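Local structure of O-methyltransferase (Bacillus halodurans, 2GPY) at residues G112-L117 with R140-M145; T80-E85 with E108-D113. The protein is a putative O-methyltransferase with a Rossmann-like fold, probably moving a methyl group from S-adenosylmethionine to a hydroxyl of an acceptor not yet identified. All blocks are in the same frame, centred on the assembly; numbering follows the deposited sequence.

Contact 1. Residues G112-L117 with R140-M145. With ZN (zinc ion), chain J.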
loop_
_atom_site.group_PDB
_atom_site.type_symbol
_atom_site.label_atom_id
_atom_site.label_comp_id
_atom_site.label_asym_id
_atom_site.label_seq_id
_atom_site.Cartn_x
_atom_site.Cartn_y
_atom_site.Cartn_z
ATOM N N GLY B 112 -6.762 17.484 23.264
ATOM C CA GLY B 112 -6.364 18.849 22.965
ATOM C C GLY B 112 -6.642 19.204 21.542
ATOM O O GLY B 112 -7.094 18.379 20.769
ATOM N N ASP B 113 -6.366 20.457 21.202
ATOM C CA ASP B 113 -6.434 20.918 19.828
ATOM C C ASP B 113 -5.105 20.591 19.144
ATOM O O ASP B 113 -4.058 21.122 19.540
ATOM C CB ASP B 113 -6.654 22.435 19.842
ATOM C CG ASP B 113 -6.872 23.019 18.450
ATOM O OD1 ASP B 113 -6.205 22.598 17.485
ATOM O OD2 ASP B 113 -7.711 23.939 18.348
ATOM N N ALA B 114 -5.133 19.745 18.114
ATOM C CA ALA B 114 -3.900 19.328 17.430
ATOM C C ALA B 114 -3.059 20.484 16.906
ATOM O O ALA B 114 -1.838 20.383 16.853
ATOM C CB ALA B 114 -4.211 18.337 16.300
ATOM N N LEU B 115 -3.712 21.575 16.521
ATOM C CA LEU B 115 -3.011 22.731 15.953
ATOM C C LEU B 115 -2.269 23.498 17.035
ATOM O O LEU B 115 -1.412 24.317 16.746
ATOM C CB LEU B 115 -3.992 23.632 15.216
ATOM C CG LEU B 115 -3.861 23.745 13.690
ATOM C CD1 LEU B 115 -3.288 22.506 12.993
ATOM C CD2 LEU B 115 -5.194 24.149 13.095
ATOM N N GLN B 116 -2.595 23.195 18.290
ATOM C CA GLN B 116 -1.929 23.791 19.434
ATOM C C GLN B 116 -0.929 22.832 20.092
ATOM O O GLN B 116 -0.218 23.222 21.032
ATOM C CB GLN B 116 -2.975 24.278 20.441
ATOM C CG GLN B 116 -3.918 25.317 19.830
ATOM C CD GLN B 116 -4.712 26.079 20.858
ATOM O OE1 GLN B 116 -4.460 27.258 21.077
ATOM N NE2 GLN B 116 -5.668 25.408 21.517
ATOM N N LEU B 117 -0.870 21.599 19.585
ATOM C CA LEU B 117 -0.064 20.524 20.185
ATOM C C LEU B 117 1.200 20.160 19.413
ATOM O O LEU B 117 1.871 19.183 19.750
ATOM C CB LEU B 117 -0.905 19.250 20.373
ATOM C CG LEU B 117 -1.938 19.193 21.506
ATOM C CD1 LEU B 117 -2.497 17.799 21.614
ATOM C CD2 LEU B 117 -1.376 19.649 22.846
ATOM N N ARG B 140 -5.941 20.630 5.869
ATOM C CA ARG B 140 -4.703 21.145 5.267
ATOM C C ARG B 140 -3.696 21.617 6.317
ATOM O O ARG B 140 -2.492 21.393 6.167
ATOM C CB ARG B 140 -5.004 22.345 4.397
ATOM C CG ARG B 140 -5.548 22.052 3.056
ATOM C CD ARG B 140 -4.765 22.919 2.083
ATOM N NE ARG B 140 -5.603 23.593 1.102
ATOM C CZ ARG B 140 -5.137 24.202 0.017
ATOM N NH1 ARG B 140 -3.834 24.210 -0.243
ATOM N NH2 ARG B 140 -5.979 24.796 -0.813
ATOM N N ARG B 141 -4.189 22.303 7.350
ATOM C CA ARG B 141 -3.322 22.771 8.431
ATOM C C ARG B 141 -2.727 21.581 9.170
ATOM O O ARG B 141 -1.547 21.604 9.512
ATOM C CB ARG B 141 -4.065 23.698 9.411
ATOM C CG ARG B 141 -4.469 25.030 8.797
ATOM C CD ARG B 141 -4.938 25.964 9.882
ATOM N NE ARG B 141 -3.861 26.860 10.301
ATOM C CZ ARG B 141 -3.912 27.641 11.377
ATOM N NH1 ARG B 141 -4.980 27.623 12.177
ATOM N NH2 ARG B 141 -2.887 28.435 11.664
ATOM N N PHE B 142 -3.529 20.524 9.376
ATOM C CA PHE B 142 -3.020 19.310 10.010
ATOM C C PHE B 142 -1.929 18.648 9.178
ATOM O O PHE B 142 -0.912 18.170 9.718
ATOM C CB PHE B 142 -4.126 18.271 10.236
ATOM C CG PHE B 142 -5.147 18.674 11.253
ATOM C CD1 PHE B 142 -4.823 19.560 12.280
ATOM C CD2 PHE B 142 -6.433 18.146 11.192
ATOM C CE1 PHE B 142 -5.775 19.920 13.235
ATOM C CE2 PHE B 142 -7.406 18.524 12.144
ATOM C CZ PHE B 142 -7.068 19.396 13.156
ATOM N N PHE B 143 -2.163 18.590 7.869
ATOM C CA PHE B 143 -1.170 18.047 6.947
ATOM C C PHE B 143 0.157 18.813 7.075
ATOM O O PHE B 143 1.199 18.205 7.290
ATOM C CB PHE B 143 -1.666 18.060 5.494
ATOM C CG PHE B 143 -0.734 17.344 4.523
ATOM C CD1 PHE B 143 0.404 17.964 4.018
ATOM C CD2 PHE B 143 -0.987 16.046 4.148
ATOM C CE1 PHE B 143 1.265 17.283 3.132
ATOM C CE2 PHE B 143 -0.138 15.354 3.274
ATOM C CZ PHE B 143 0.982 15.989 2.744
ATOM N N ASP B 144 0.108 20.138 6.954
ATOM C CA ASP B 144 1.337 20.948 6.972
ATOM C C ASP B 144 2.094 20.823 8.299
ATOM O O ASP B 144 3.330 20.778 8.325
ATOM C CB ASP B 144 1.001 22.413 6.677
ATOM C CG ASP B 144 0.807 22.674 5.184
ATOM O OD1 ASP B 144 1.049 21.749 4.383
ATOM O OD2 ASP B 144 0.416 23.790 4.796
HETATM N N MSE B 145 1.335 20.785 9.385
HETATM C CA MSE B 145 1.876 20.783 10.743
HETATM C C MSE B 145 2.520 19.462 11.147
HETATM O O MSE B 145 3.549 19.457 11.827
HETATM C CB MSE B 145 0.781 21.123 11.761
HETATM C CG MSE B 145 1.246 20.980 13.194
HETATM SE SE MSE B 145 0.201 22.004 14.472
HETATM C CE MSE B 145 0.520 23.801 13.743
HETATM ZN ZN ZN J . 1.856 22.124 2.512
HETATM O O HOH W 1 0.140 22.898 1.616
#
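Leu115 reaches from the loop after strand 107-111 to helix 139-146 and divides its two methyls between neighbouring helical side chains. CD1 meets the Phe142 ring obliquely, 3.4 Å from Phe142 CD1, while CD2 lies 3.6 Å from Arg141 NH1. The leucine crosses both of these side chains at about a right angle, and its CG sits over one face of the Arg141 guanidinium, an apolar contact with no hydrogen bond. Its chi1 of -113° lies away from the staggered values, as does its chi2, so the exact placement of its methyls, and the close approach to Phe142, should be read with caution.

On the next turn of the helix, selenomethionine Met145 closes the same group. CG stands opposite the backbone N (chi1 173°), which carries the chain out to the loop; its SE lies 3.8 Å from Leu115 CD1, and the bend at chi3 brings CE to 3.6 Å from Leu115 O. Ala114 adds its CB at 3.8 Å from Phe142 CE1. Cutting Leu115 back to an alanine would probably leave a gap between Phe142 and Met145 and free the Arg141 side chain to swing.

An Asx turn helps to fix the loop: Leu115 N donates to Asp113 OD1 over 2.9 Å, meeting the carboxylate on its anti side, and Gln116 N bonds to Asp113 O. Tyr146 OH hydrogen-bonds to Ala114 O, and Ala114 and Phe142 both rest on Ile61 of strand 57-61. On the same helix, Asp144 OD1 binds a zinc ion at 2.1 Å, together with His194 and a water. The arrangement thus joins a strand-to-helix connection to a helix of the Rossmann-like methyltransferase fold, near the surface, with a metal site carried on that helix.

Contact 2. Residues T80-E85 with E108-D113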
loop_
_atom_site.group_PDB
_atom_site.type_symbol
_atom_site.label_atom_id
_atom_site.label_comp_id
_atom_site.label_asym_id
_atom_site.label_seq_id
_atom_site.Cartn_x
_atom_site.Cartn_y
_atom_site.Cartn_z
ATOM N N THR B 80 2.595 1.134 18.163
ATOM C CA THR B 80 2.018 2.060 19.140
ATOM C C THR B 80 1.337 3.158 18.370
ATOM O O THR B 80 1.758 3.518 17.247
ATOM C CB THR B 80 3.046 2.636 20.138
ATOM O OG1 THR B 80 3.995 3.447 19.449
ATOM C CG2 THR B 80 3.780 1.533 20.860
ATOM N N ILE B 81 0.256 3.648 18.962
ATOM C CA ILE B 81 -0.559 4.657 18.358
ATOM C C ILE B 81 -0.619 5.841 19.341
ATOM O O ILE B 81 -0.716 5.662 20.573
ATOM C CB ILE B 81 -1.955 4.098 18.081
ATOM C CG1 ILE B 81 -1.811 2.819 17.200
ATOM C CG2 ILE B 81 -2.834 5.157 17.411
ATOM C CD1 ILE B 81 -3.063 2.269 16.721
ATOM N N VAL B 82 -0.504 7.036 18.784
ATOM C CA VAL B 82 -0.759 8.255 19.533
ATOM C C VAL B 82 -1.953 8.878 18.805
ATOM O O VAL B 82 -1.944 8.957 17.582
ATOM C CB VAL B 82 0.439 9.210 19.505
ATOM C CG1 VAL B 82 0.086 10.539 20.220
ATOM C CG2 VAL B 82 1.654 8.562 20.173
ATOM N N SER B 83 -2.985 9.303 19.525
ATOM C CA SER B 83 -4.154 9.907 18.851
ATOM C C SER B 83 -4.670 11.152 19.597
ATOM O O SER B 83 -4.654 11.180 20.824
ATOM C CB SER B 83 -5.259 8.861 18.736
ATOM O OG SER B 83 -6.379 9.325 17.959
ATOM N N ILE B 84 -5.111 12.172 18.854
ATOM C CA ILE B 84 -5.424 13.468 19.413
ATOM C C ILE B 84 -6.895 13.769 19.149
ATOM O O ILE B 84 -7.377 13.544 18.043
ATOM C CB ILE B 84 -4.572 14.588 18.792
ATOM C CG1 ILE B 84 -3.080 14.349 19.047
ATOM C CG2 ILE B 84 -4.947 15.917 19.433
ATOM C CD1 ILE B 84 -2.168 15.310 18.218
ATOM N N GLU B 85 -7.604 14.204 20.186
ATOM C CA GLU B 85 -9.025 14.542 20.080
ATOM C C GLU B 85 -9.325 15.844 20.828
ATOM O O GLU B 85 -8.905 16.028 21.966
ATOM C CB GLU B 85 -9.879 13.393 20.643
ATOM C CG GLU B 85 -11.418 13.652 20.693
ATOM C CD GLU B 85 -11.983 14.044 19.341
ATOM O OE1 GLU B 85 -11.666 13.388 18.303
ATOM O OE2 GLU B 85 -12.726 15.030 19.316
ATOM N N GLU B 108 -1.947 5.817 23.049
ATOM C CA GLU B 108 -1.812 7.001 23.910
ATOM C C GLU B 108 -2.798 8.065 23.417
ATOM O O GLU B 108 -2.695 8.522 22.293
ATOM C CB GLU B 108 -0.382 7.562 23.869
ATOM C CG GLU B 108 -0.209 8.804 24.769
ATOM C CD GLU B 108 1.179 9.443 24.695
ATOM O OE1 GLU B 108 2.075 8.927 23.985
ATOM O OE2 GLU B 108 1.372 10.480 25.368
ATOM N N LEU B 109 -3.755 8.446 24.252
ATOM C CA LEU B 109 -4.759 9.401 23.808
ATOM C C LEU B 109 -4.453 10.770 24.385
ATOM O O LEU B 109 -4.266 10.925 25.593
ATOM C CB LEU B 109 -6.174 8.985 24.244
ATOM C CG LEU B 109 -6.700 7.655 23.723
ATOM C CD1 LEU B 109 -8.157 7.504 24.218
ATOM C CD2 LEU B 109 -6.616 7.613 22.176
ATOM N N LEU B 110 -4.429 11.756 23.510
ATOM C CA LEU B 110 -4.167 13.109 23.921
ATOM C C LEU B 110 -5.448 13.913 23.739
ATOM O O LEU B 110 -6.144 13.805 22.733
ATOM C CB LEU B 110 -3.015 13.712 23.117
ATOM C CG LEU B 110 -1.627 13.060 23.276
ATOM C CD1 LEU B 110 -0.600 13.819 22.453
ATOM C CD2 LEU B 110 -1.206 13.021 24.732
ATOM N N PHE B 111 -5.772 14.681 24.758
ATOM C CA PHE B 111 -6.899 15.549 24.690
ATOM C C PHE B 111 -6.382 16.936 24.406
ATOM O O PHE B 111 -5.708 17.538 25.247
ATOM C CB PHE B 111 -7.616 15.532 26.029
ATOM C CG PHE B 111 -8.674 16.562 26.144
ATOM C CD1 PHE B 111 -9.691 16.632 25.197
ATOM C CD2 PHE B 111 -8.664 17.471 27.210
ATOM C CE1 PHE B 111 -10.697 17.606 25.322
ATOM C CE2 PHE B 111 -9.647 18.427 27.317
ATOM C CZ PHE B 111 -10.672 18.490 26.363
ATOM N N GLY B 112 -6.762 17.484 23.264
ATOM C CA GLY B 112 -6.364 18.849 22.965
ATOM C C GLY B 112 -6.642 19.204 21.542
ATOM O O GLY B 112 -7.094 18.379 20.769
ATOM N N ASP B 113 -6.366 20.457 21.202
ATOM C CA ASP B 113 -6.434 20.918 19.828
ATOM C C ASP B 113 -5.105 20.591 19.144
ATOM O O ASP B 113 -4.058 21.122 19.540
ATOM C CB ASP B 113 -6.654 22.435 19.842
ATOM C CG ASP B 113 -6.872 23.019 18.450
ATOM O OD1 ASP B 113 -6.205 22.598 17.485
ATOM O OD2 ASP B 113 -7.711 23.939 18.348
#
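Val82 has CG1 opposite its backbone N and Leu110 has CG opposite its carbonyl carbon (chi1 -64°), which brings Val82 CG1 to 4.0 Å from Leu110 CD1 diagonally across two parallel strands. Ile84 CG1 packs at 4.1 Å against Leu110 CB. Glu108, extended beyond CG, runs beside Val82 on this face, and its carboxylate OE2 is taken by Tyr124 OH. On the opposite face Ser83 CB touches Leu109 CD2, while Ser83 OG hydrogen-bonds to Glu60 OE1. Glu85 OE2 and OE1 accept from Asp87 N and Ala64 N; such a strand-end acid usually binds cofactor ribose in Rossmann-like methyltransferases, though none is bound.

The backbone pairing is regular: Glu108 N gives to Ile81 O, Leu110 N to Ser83 O at 2.8 Å, and in return Ser83 N and Glu85 N donate to Glu108 O and Leu110 O. The last bond differs, since Gly112 N reaches Glu85 O at 2.9 Å from 41° above the carbonyl plane, where the chain leaves the strand. Phe111 CD1 approaches Glu85 O obliquely, at 3.4 Å.

The strands run 20° apart and are the two ends of a right-handed beta-alpha-beta unit through helix 88-100. That helix packs on the Leu109 and Phe111 face through Tyr91, Ala94 and Glu88; Leu121 of helix 118-122 covers Val82, Ile84 and Leu110 on the other. Strand 57-61 flanks 80-85 on its far edge, leaving 107-111 outermost within this chain.

Gly112 and Asp113 belong to both contacts: the chain leaves the strand pairing of contact 2 at Gly112 and enters the turn of contact 1 at Asp113. The centres lie about 12 Å apart, yet the two groups touch through Ile84, whose CG2 is 3.8 Å from Leu117 CD1 and 4.0 Å from Ala114 CB. Ile61 of strand 57-61 extends this apolar patch, meeting Ile84. Contact 1 contains a zinc ligand, Asp144, whereas the Leu109 side chain of contact 2 lies about 11 Å from a different zinc ion. In related methyltransferases the C-terminal ends of strands 57-61 and 80-85 and the loop after 107-111 usually border the cofactor pocket; with none bound here, this is inferred.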